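Local atomic coordinates of metallocarboxypeptidase (Trypanosoma cruzi, PDB entry 3DWC), a protein that probably releases single amino acids from the C-termini of peptides, with broad specificity except for proline, as a metal-dependent carboxypeptidase of the M32 family. Residues I161-M166 against Y423-M428; L294-G299 against L473-L478; E381-W386 against G400-G405. One frame throughout, in Å; residues are numbered along the deposited sequence.

Contact 1: I161-M166 against Y423-M428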
# COMPACT_ATOMS: atom_id res chain seq x y z
N ILE B 161 -14.25 24.72 -5.76
CA ILE B 161 -13.90 23.34 -5.43
C ILE B 161 -12.51 23.29 -4.78
O ILE B 161 -12.29 22.60 -3.76
CB ILE B 161 -13.93 22.42 -6.71
CG1 ILE B 161 -15.32 22.37 -7.33
CG2 ILE B 161 -13.49 20.98 -6.37
CD1 ILE B 161 -15.35 21.65 -8.73
N TYR B 162 -11.60 24.06 -5.36
CA TYR B 162 -10.20 24.04 -5.00
C TYR B 162 -9.81 25.18 -4.08
O TYR B 162 -8.84 25.07 -3.33
CB TYR B 162 -9.40 24.15 -6.28
CG TYR B 162 -9.80 23.16 -7.30
CD1 TYR B 162 -9.55 21.80 -7.12
CD2 TYR B 162 -10.44 23.56 -8.47
CE1 TYR B 162 -9.95 20.88 -8.08
CE2 TYR B 162 -10.84 22.64 -9.42
CZ TYR B 162 -10.59 21.33 -9.22
OH TYR B 162 -10.99 20.45 -10.19
N GLU B 163 -10.55 26.28 -4.15
CA GLU B 163 -10.19 27.51 -3.45
C GLU B 163 -11.43 28.08 -2.77
O GLU B 163 -12.01 29.04 -3.24
CB GLU B 163 -9.57 28.51 -4.46
CG GLU B 163 -8.70 29.57 -3.80
CD GLU B 163 -7.50 28.99 -3.06
OE1 GLU B 163 -6.83 28.13 -3.63
OE2 GLU B 163 -7.23 29.40 -1.89
N PRO B 164 -11.85 27.47 -1.65
CA PRO B 164 -13.09 27.82 -0.98
C PRO B 164 -13.22 29.33 -0.78
O PRO B 164 -12.32 29.95 -0.21
CB PRO B 164 -12.98 27.12 0.39
CG PRO B 164 -11.98 26.06 0.23
CD PRO B 164 -11.13 26.37 -0.97
N GLY B 165 -14.32 29.92 -1.25
CA GLY B 165 -14.62 31.30 -0.95
C GLY B 165 -13.97 32.32 -1.88
O GLY B 165 -14.20 33.50 -1.72
N MET B 166 -13.19 31.84 -2.85
CA MET B 166 -12.57 32.73 -3.84
C MET B 166 -13.63 33.13 -4.88
O MET B 166 -14.28 32.26 -5.47
CB MET B 166 -11.41 32.05 -4.56
CG MET B 166 -10.84 32.86 -5.72
SD MET B 166 -10.18 34.47 -5.22
CE MET B 166 -8.73 33.89 -4.36
N TYR B 423 -2.26 27.64 -8.55
CA TYR B 423 -0.82 27.65 -8.57
C TYR B 423 -0.26 29.03 -8.31
O TYR B 423 0.60 29.18 -7.44
CB TYR B 423 -0.31 27.19 -9.95
CG TYR B 423 -0.47 25.74 -10.26
CD1 TYR B 423 0.39 24.79 -9.75
CD2 TYR B 423 -1.42 25.32 -11.22
CE1 TYR B 423 0.26 23.39 -10.10
CE2 TYR B 423 -1.57 23.95 -11.57
CZ TYR B 423 -0.72 23.00 -11.01
OH TYR B 423 -0.89 21.70 -11.39
N SER B 424 -0.74 30.04 -9.04
CA SER B 424 -0.23 31.41 -8.82
C SER B 424 -0.73 31.95 -7.52
O SER B 424 0.00 32.70 -6.88
CB SER B 424 -0.59 32.37 -9.97
OG SER B 424 0.01 31.97 -11.21
N LEU B 425 -1.95 31.58 -7.08
CA LEU B 425 -2.38 31.95 -5.72
C LEU B 425 -1.41 31.39 -4.68
O LEU B 425 -1.09 32.05 -3.67
CB LEU B 425 -3.81 31.45 -5.42
CG LEU B 425 -4.93 31.92 -6.32
CD1 LEU B 425 -6.25 31.19 -5.91
CD2 LEU B 425 -5.10 33.49 -6.35
N GLY B 426 -0.93 30.17 -4.91
CA GLY B 426 0.11 29.57 -4.05
C GLY B 426 1.39 30.36 -4.02
O GLY B 426 2.00 30.62 -2.92
N ALA B 427 1.83 30.81 -5.20
CA ALA B 427 3.04 31.60 -5.27
C ALA B 427 2.88 32.91 -4.51
O ALA B 427 3.83 33.42 -3.86
CB ALA B 427 3.48 31.83 -6.76
N MET B 428 1.69 33.49 -4.59
CA MET B 428 1.40 34.70 -3.88
C MET B 428 1.32 34.55 -2.37
O MET B 428 1.81 35.42 -1.63
CB MET B 428 0.06 35.27 -4.43
CG MET B 428 0.18 35.76 -5.81
SD MET B 428 -1.40 36.16 -6.53
CE MET B 428 -0.89 36.29 -8.26
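Over one face of the Glu163 carboxylate lies the CD1 methyl of Leu425, displaced toward CG; the other flat group here, the ring of Tyr162, carries Ile161 CG2 above its centre and meets Tyr419 edge to face. The contact joins a type II beta turn, Glu163 to Met166, just beyond helix 154-162, to helix 421-441 of this largely helical M32 fold. Leu425 CD1 is 3.6 Å from Glu163 CG and 3.8 Å from Glu163 CD, the two side chains running past each other in opposite directions. Only the aliphatic part and one flat side of the acid are thus given to the leucine. Its oxygens are engaged elsewhere: OE1 accepts from Gly295 N in the first turn of helix 294-309, and OE2 pairs with Ser293 OG just before it, so the carboxylate, although buried, has partners for both oxygens, and its rotation is set by them.

Met166 approaches differently, tip to tip with Leu425. Its CG stands anti to the backbone N, and the chain then folds at chi2 (60°) and chi3 (72°), which swings the terminal methyl round to the leucine; CE stops 4.0 Å from Leu425 CD1. Leu171 of helix 168-196 touches Met166 as well, so its side chain packs on two helices. The turn that presents both residues has Gly165 at its third position with a positive phi of 85°, and it is closed by Met166 N bonding Glu163 O at 3.1 Å.

Contact 2: L294-G299 against L473-L478. With CO (cobalt (II) ion), chain Q.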
# COMPACT_ATOMS: atom_id res chain seq x y z
N LEU B 294 -6.06 24.74 -2.07
CA LEU B 294 -4.92 24.36 -2.89
C LEU B 294 -3.95 25.49 -3.01
O LEU B 294 -2.76 25.26 -3.12
CB LEU B 294 -5.33 23.90 -4.29
CG LEU B 294 -5.50 22.40 -4.52
CD1 LEU B 294 -6.36 21.69 -3.44
CD2 LEU B 294 -6.15 22.17 -5.91
N GLY B 295 -4.45 26.73 -2.97
CA GLY B 295 -3.58 27.89 -2.96
C GLY B 295 -2.81 27.99 -1.63
O GLY B 295 -1.61 28.29 -1.60
N VAL B 296 -3.48 27.73 -0.53
CA VAL B 296 -2.75 27.66 0.73
C VAL B 296 -1.75 26.49 0.73
O VAL B 296 -0.61 26.69 1.10
CB VAL B 296 -3.67 27.67 1.98
CG1 VAL B 296 -2.84 27.51 3.27
CG2 VAL B 296 -4.51 28.94 1.97
N HIS B 297 -2.10 25.35 0.15
CA HIS B 297 -1.19 24.19 0.09
C HIS B 297 0.05 24.49 -0.77
O HIS B 297 1.20 24.31 -0.33
CB HIS B 297 -1.93 22.96 -0.43
CG HIS B 297 -1.61 21.72 0.33
ND1 HIS B 297 -0.32 21.35 0.63
CD2 HIS B 297 -2.42 20.83 0.95
CE1 HIS B 297 -0.35 20.23 1.34
NE2 HIS B 297 -1.61 19.90 1.55
N GLU B 298 -0.19 25.00 -1.98
CA GLU B 298 0.88 25.33 -2.92
C GLU B 298 1.68 26.52 -2.39
O GLU B 298 2.85 26.68 -2.72
CB GLU B 298 0.30 25.59 -4.34
CG GLU B 298 1.35 25.80 -5.40
CD GLU B 298 2.09 24.51 -5.80
OE1 GLU B 298 2.82 24.54 -6.82
OE2 GLU B 298 1.92 23.48 -5.13
N GLY B 299 1.07 27.31 -1.49
CA GLY B 299 1.81 28.32 -0.76
C GLY B 299 2.86 27.77 0.18
O GLY B 299 3.94 28.37 0.39
N LEU B 473 -10.54 28.34 10.15
CA LEU B 473 -10.79 29.66 9.68
C LEU B 473 -11.01 29.68 8.19
O LEU B 473 -10.45 28.93 7.47
CB LEU B 473 -9.58 30.54 9.95
CG LEU B 473 -9.24 30.63 11.43
CD1 LEU B 473 -7.88 31.29 11.55
CD2 LEU B 473 -10.35 31.36 12.17
N THR B 474 -11.77 30.65 7.76
CA THR B 474 -11.87 31.08 6.40
C THR B 474 -10.47 31.47 5.83
O THR B 474 -9.60 31.90 6.58
CB THR B 474 -12.80 32.30 6.50
OG1 THR B 474 -14.17 31.87 6.31
CG2 THR B 474 -12.40 33.45 5.63
N THR B 475 -10.25 31.33 4.52
CA THR B 475 -8.96 31.76 3.94
C THR B 475 -8.67 33.25 4.24
O THR B 475 -7.56 33.60 4.59
CB THR B 475 -8.88 31.51 2.42
OG1 THR B 475 -9.22 30.15 2.13
CG2 THR B 475 -7.46 31.80 1.87
N ASP B 476 -9.67 34.13 4.05
CA ASP B 476 -9.44 35.54 4.32
C ASP B 476 -9.02 35.73 5.79
O ASP B 476 -8.08 36.47 6.08
CB ASP B 476 -10.68 36.38 3.99
CG ASP B 476 -10.77 36.77 2.51
OD1 ASP B 476 -9.81 36.53 1.75
OD2 ASP B 476 -11.82 37.31 2.09
N GLU B 477 -9.68 35.01 6.70
CA GLU B 477 -9.47 35.16 8.15
C GLU B 477 -8.07 34.65 8.47
O GLU B 477 -7.32 35.24 9.25
CB GLU B 477 -10.51 34.32 8.95
CG GLU B 477 -11.91 34.96 9.17
CD GLU B 477 -13.03 33.97 9.63
OE1 GLU B 477 -12.84 32.71 9.58
OE2 GLU B 477 -14.11 34.46 10.06
N LEU B 478 -7.75 33.51 7.89
CA LEU B 478 -6.46 32.85 8.12
C LEU B 478 -5.26 33.76 7.73
O LEU B 478 -4.32 33.99 8.53
CB LEU B 478 -6.44 31.53 7.32
CG LEU B 478 -5.17 30.71 7.40
CD1 LEU B 478 -4.98 30.05 8.77
CD2 LEU B 478 -5.14 29.68 6.28
CO CO Q . 2.72 21.46 -5.44
O HOH W 1 2.63 21.91 -7.18
O HOH W 2 3.31 19.40 -6.16
O HOH W 3 0.79 20.79 -6.18
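Helix 294-309 carries the third protein ligand of the zincin-type metal site, Glu298, and on another side of the same first turns Val296 packs against Thr475 and Leu478 at the start of helix 475-483. The site follows the HExxH plan: His267 and His271 from helix 259-276 join Glu298 on the cobalt ion, and Glu268 between them is the predicted proton donor and acceptor. Glu298 binds through OE2 alone, at 2.2 Å from the cobalt, while its OE1 stands 3.4 Å from the metal. The CG is anti to the backbone N (chi1 -174°) and the chain bends at the next bond, which carries the carboxylate away from the helix toward the ion. Waters 2 and 3 complete the metal shell together with a third water, whose very short distance is doubtful.

The packing across the two segments is light and between methyls. Val296 CG2 meets Thr475 CG2 at 4.1 Å, the two side chains sliding past each other, and the other branch, Val296 CG1, lies 4.4 Å from Leu478 CD2. Ile466 of helix 456-467 touches both Val296 and Leu478. Thr474 is the N-cap of its helix but makes no capping bond with its side chain; instead its backbone N donates to Glu477 OE1 at 2.9 Å, meeting that oxygen on the anti side, 27° out of the carboxylate plane, as in one half of a capping box.

Helix 294-309 therefore offers methyls to helix 475-483 and a carboxylate oxygen to the metal, and this one-oxygen binding goes with a cobalt shell that also contains water, consistent with a hydrolytic metal centre.

Contact 3: E381-W386 against G400-G405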
# COMPACT_ATOMS: atom_id res chain seq x y z
N GLU B 381 -11.62 28.12 -30.87
CA GLU B 381 -10.74 29.27 -30.90
C GLU B 381 -9.54 29.16 -29.96
O GLU B 381 -8.69 30.05 -29.94
CB GLU B 381 -11.56 30.51 -30.53
CG GLU B 381 -12.82 30.68 -31.41
CD GLU B 381 -13.67 31.88 -31.03
OE1 GLU B 381 -14.72 31.68 -30.39
OE2 GLU B 381 -13.31 33.03 -31.37
N VAL B 382 -9.49 28.08 -29.17
CA VAL B 382 -8.47 27.93 -28.13
C VAL B 382 -7.04 28.09 -28.68
O VAL B 382 -6.27 28.88 -28.13
CB VAL B 382 -8.62 26.62 -27.33
CG1 VAL B 382 -7.37 26.36 -26.42
CG2 VAL B 382 -9.90 26.66 -26.50
N PRO B 383 -6.69 27.35 -29.74
CA PRO B 383 -5.34 27.47 -30.33
C PRO B 383 -4.94 28.87 -30.73
O PRO B 383 -3.82 29.30 -30.46
CB PRO B 383 -5.44 26.58 -31.58
CG PRO B 383 -6.47 25.56 -31.20
CD PRO B 383 -7.50 26.34 -30.46
N ARG B 384 -5.86 29.57 -31.38
CA ARG B 384 -5.65 30.95 -31.79
C ARG B 384 -5.33 31.83 -30.59
O ARG B 384 -4.33 32.55 -30.57
CB ARG B 384 -6.89 31.46 -32.53
CG ARG B 384 -6.67 32.70 -33.39
CD ARG B 384 -7.36 33.93 -32.82
NE ARG B 384 -8.77 33.66 -32.49
CZ ARG B 384 -9.54 34.47 -31.75
NH1 ARG B 384 -9.07 35.62 -31.28
NH2 ARG B 384 -10.79 34.11 -31.50
N VAL B 385 -6.17 31.74 -29.57
CA VAL B 385 -6.05 32.57 -28.37
C VAL B 385 -4.86 32.13 -27.49
O VAL B 385 -4.25 32.96 -26.84
CB VAL B 385 -7.36 32.49 -27.55
CG1 VAL B 385 -7.22 33.25 -26.24
CG2 VAL B 385 -8.56 33.03 -28.38
N TRP B 386 -4.54 30.84 -27.48
CA TRP B 386 -3.36 30.31 -26.77
C TRP B 386 -2.10 30.94 -27.33
O TRP B 386 -1.23 31.38 -26.58
CB TRP B 386 -3.26 28.81 -26.96
CG TRP B 386 -2.28 28.18 -26.06
CD1 TRP B 386 -0.93 28.14 -26.21
CD2 TRP B 386 -2.58 27.47 -24.87
NE1 TRP B 386 -0.36 27.45 -25.16
CE2 TRP B 386 -1.36 27.03 -24.33
CE3 TRP B 386 -3.77 27.17 -24.19
CZ2 TRP B 386 -1.28 26.31 -23.15
CZ3 TRP B 386 -3.69 26.43 -22.99
CH2 TRP B 386 -2.46 26.01 -22.51
N GLY B 400 0.18 26.33 -34.89
CA GLY B 400 0.51 25.09 -35.60
C GLY B 400 1.17 24.06 -34.72
O GLY B 400 1.38 22.93 -35.14
N ASN B 401 1.50 24.45 -33.49
CA ASN B 401 2.15 23.57 -32.50
C ASN B 401 1.27 23.39 -31.28
O ASN B 401 1.60 23.84 -30.18
CB ASN B 401 3.51 24.14 -32.07
CG ASN B 401 4.34 23.15 -31.28
OD1 ASN B 401 3.85 22.10 -30.88
ND2 ASN B 401 5.60 23.49 -31.04
N ASP B 402 0.16 22.68 -31.46
CA ASP B 402 -0.80 22.49 -30.39
C ASP B 402 -0.28 21.51 -29.34
O ASP B 402 -0.59 21.66 -28.15
CB ASP B 402 -2.12 22.05 -30.99
CG ASP B 402 -2.65 23.06 -31.97
OD1 ASP B 402 -2.81 24.24 -31.56
OD2 ASP B 402 -2.85 22.70 -33.15
N LYS B 403 0.53 20.56 -29.77
CA LYS B 403 1.26 19.64 -28.88
C LYS B 403 1.94 20.33 -27.66
O LYS B 403 1.75 19.93 -26.49
CB LYS B 403 2.32 18.91 -29.71
CG LYS B 403 3.28 18.00 -28.92
CD LYS B 403 3.84 16.90 -29.82
CE LYS B 403 4.60 15.85 -29.07
NZ LYS B 403 5.01 14.77 -29.98
N GLU B 404 2.73 21.36 -27.96
CA GLU B 404 3.41 22.17 -26.95
C GLU B 404 2.64 23.47 -26.69
O GLU B 404 3.10 24.32 -25.94
CB GLU B 404 4.84 22.48 -27.39
CG GLU B 404 5.63 21.25 -27.85
CD GLU B 404 7.11 21.56 -28.07
OE1 GLU B 404 7.44 22.21 -29.06
OE2 GLU B 404 7.94 21.18 -27.22
N GLY B 405 1.49 23.62 -27.34
CA GLY B 405 0.56 24.72 -27.11
C GLY B 405 -0.59 24.24 -26.26
O GLY B 405 -0.37 23.72 -25.17
O HOH W 4 2.67 26.93 -25.11
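The first turns of helix 382-394 and the loop that follows that helix fold back on each other here, Trp386 lying against Gly405 and Pro383 against Asp402. The indole is covered on one face by the backbone of Gly405: its carbonyl carbon C sits 3.3 Å above the ring plane, offset toward the rim and nearest Trp386 NE1, while Gly405 O lies 3.4 Å from Trp386 CZ2. With CG anti to the backbone N (chi1 -168°), the ring extends from the helix to the loop. Leu364, Arg365 and Ile368 of helix 358-374 also touch it, so the tryptophan is wedged between a helix and a loop.

Its polar edge is served by water. Water 4 lies at the edge in the ring plane, accepting from Trp386 NE1 at 3.1 Å and donating to Glu404 O at 2.8 Å, which ties the indole to the loop through a single solvent molecule. At the other touching pair, Asp402 OD1 comes to 3.5 Å from Pro383 CB, the carboxylate oxygen meeting CB and, less closely, CG, with the two side chains set at a slant; Phe125 of helix 125-147 touches both residues.

The loop has its own support, an Asx motif. Asn401 OD1 accepts from Glu404 N at 3.2 Å, the donor standing 50° out of the carbonyl plane, and Asn401 ND2 returns a bond to the anti lone pair of Glu404 OE1 at 3.0 Å, nearly in its own amide plane. Asn123 binds the loop from outside, at Gly400 O and Lys403 N.

The loop is thus held both by its own Asn401-Glu404 bonds and by Asn123, and the segments themselves meet by van der Waals packing plus a water bridge that gives the N-H of the buried Trp386 an acceptor.

In the fold
Contacts 1 and 2 lie side by side, centres 7 Å apart, in the interior, about 8 and 12 Å from the chain's centre. They interlock in sequence, their segments alternating as 161-166, 294-299, 423-428 and 473-478. Helix 294-309 joins them: Leu294 bonds backbone to backbone with Tyr162, and Tyr423 packs on the metal ligand Glu298, although contact 1 itself lies some way off, the Glu163 side chain about 12 Å from the cobalt. Contact 3 stands apart, nested within both loops, about 26 Å from contact 1 and 33 Å from contact 2 between centres, and across the chain's centre from contact 2. Its helix 382-394 precedes helix 421-441 of contact 1, linking an outlying region to the core.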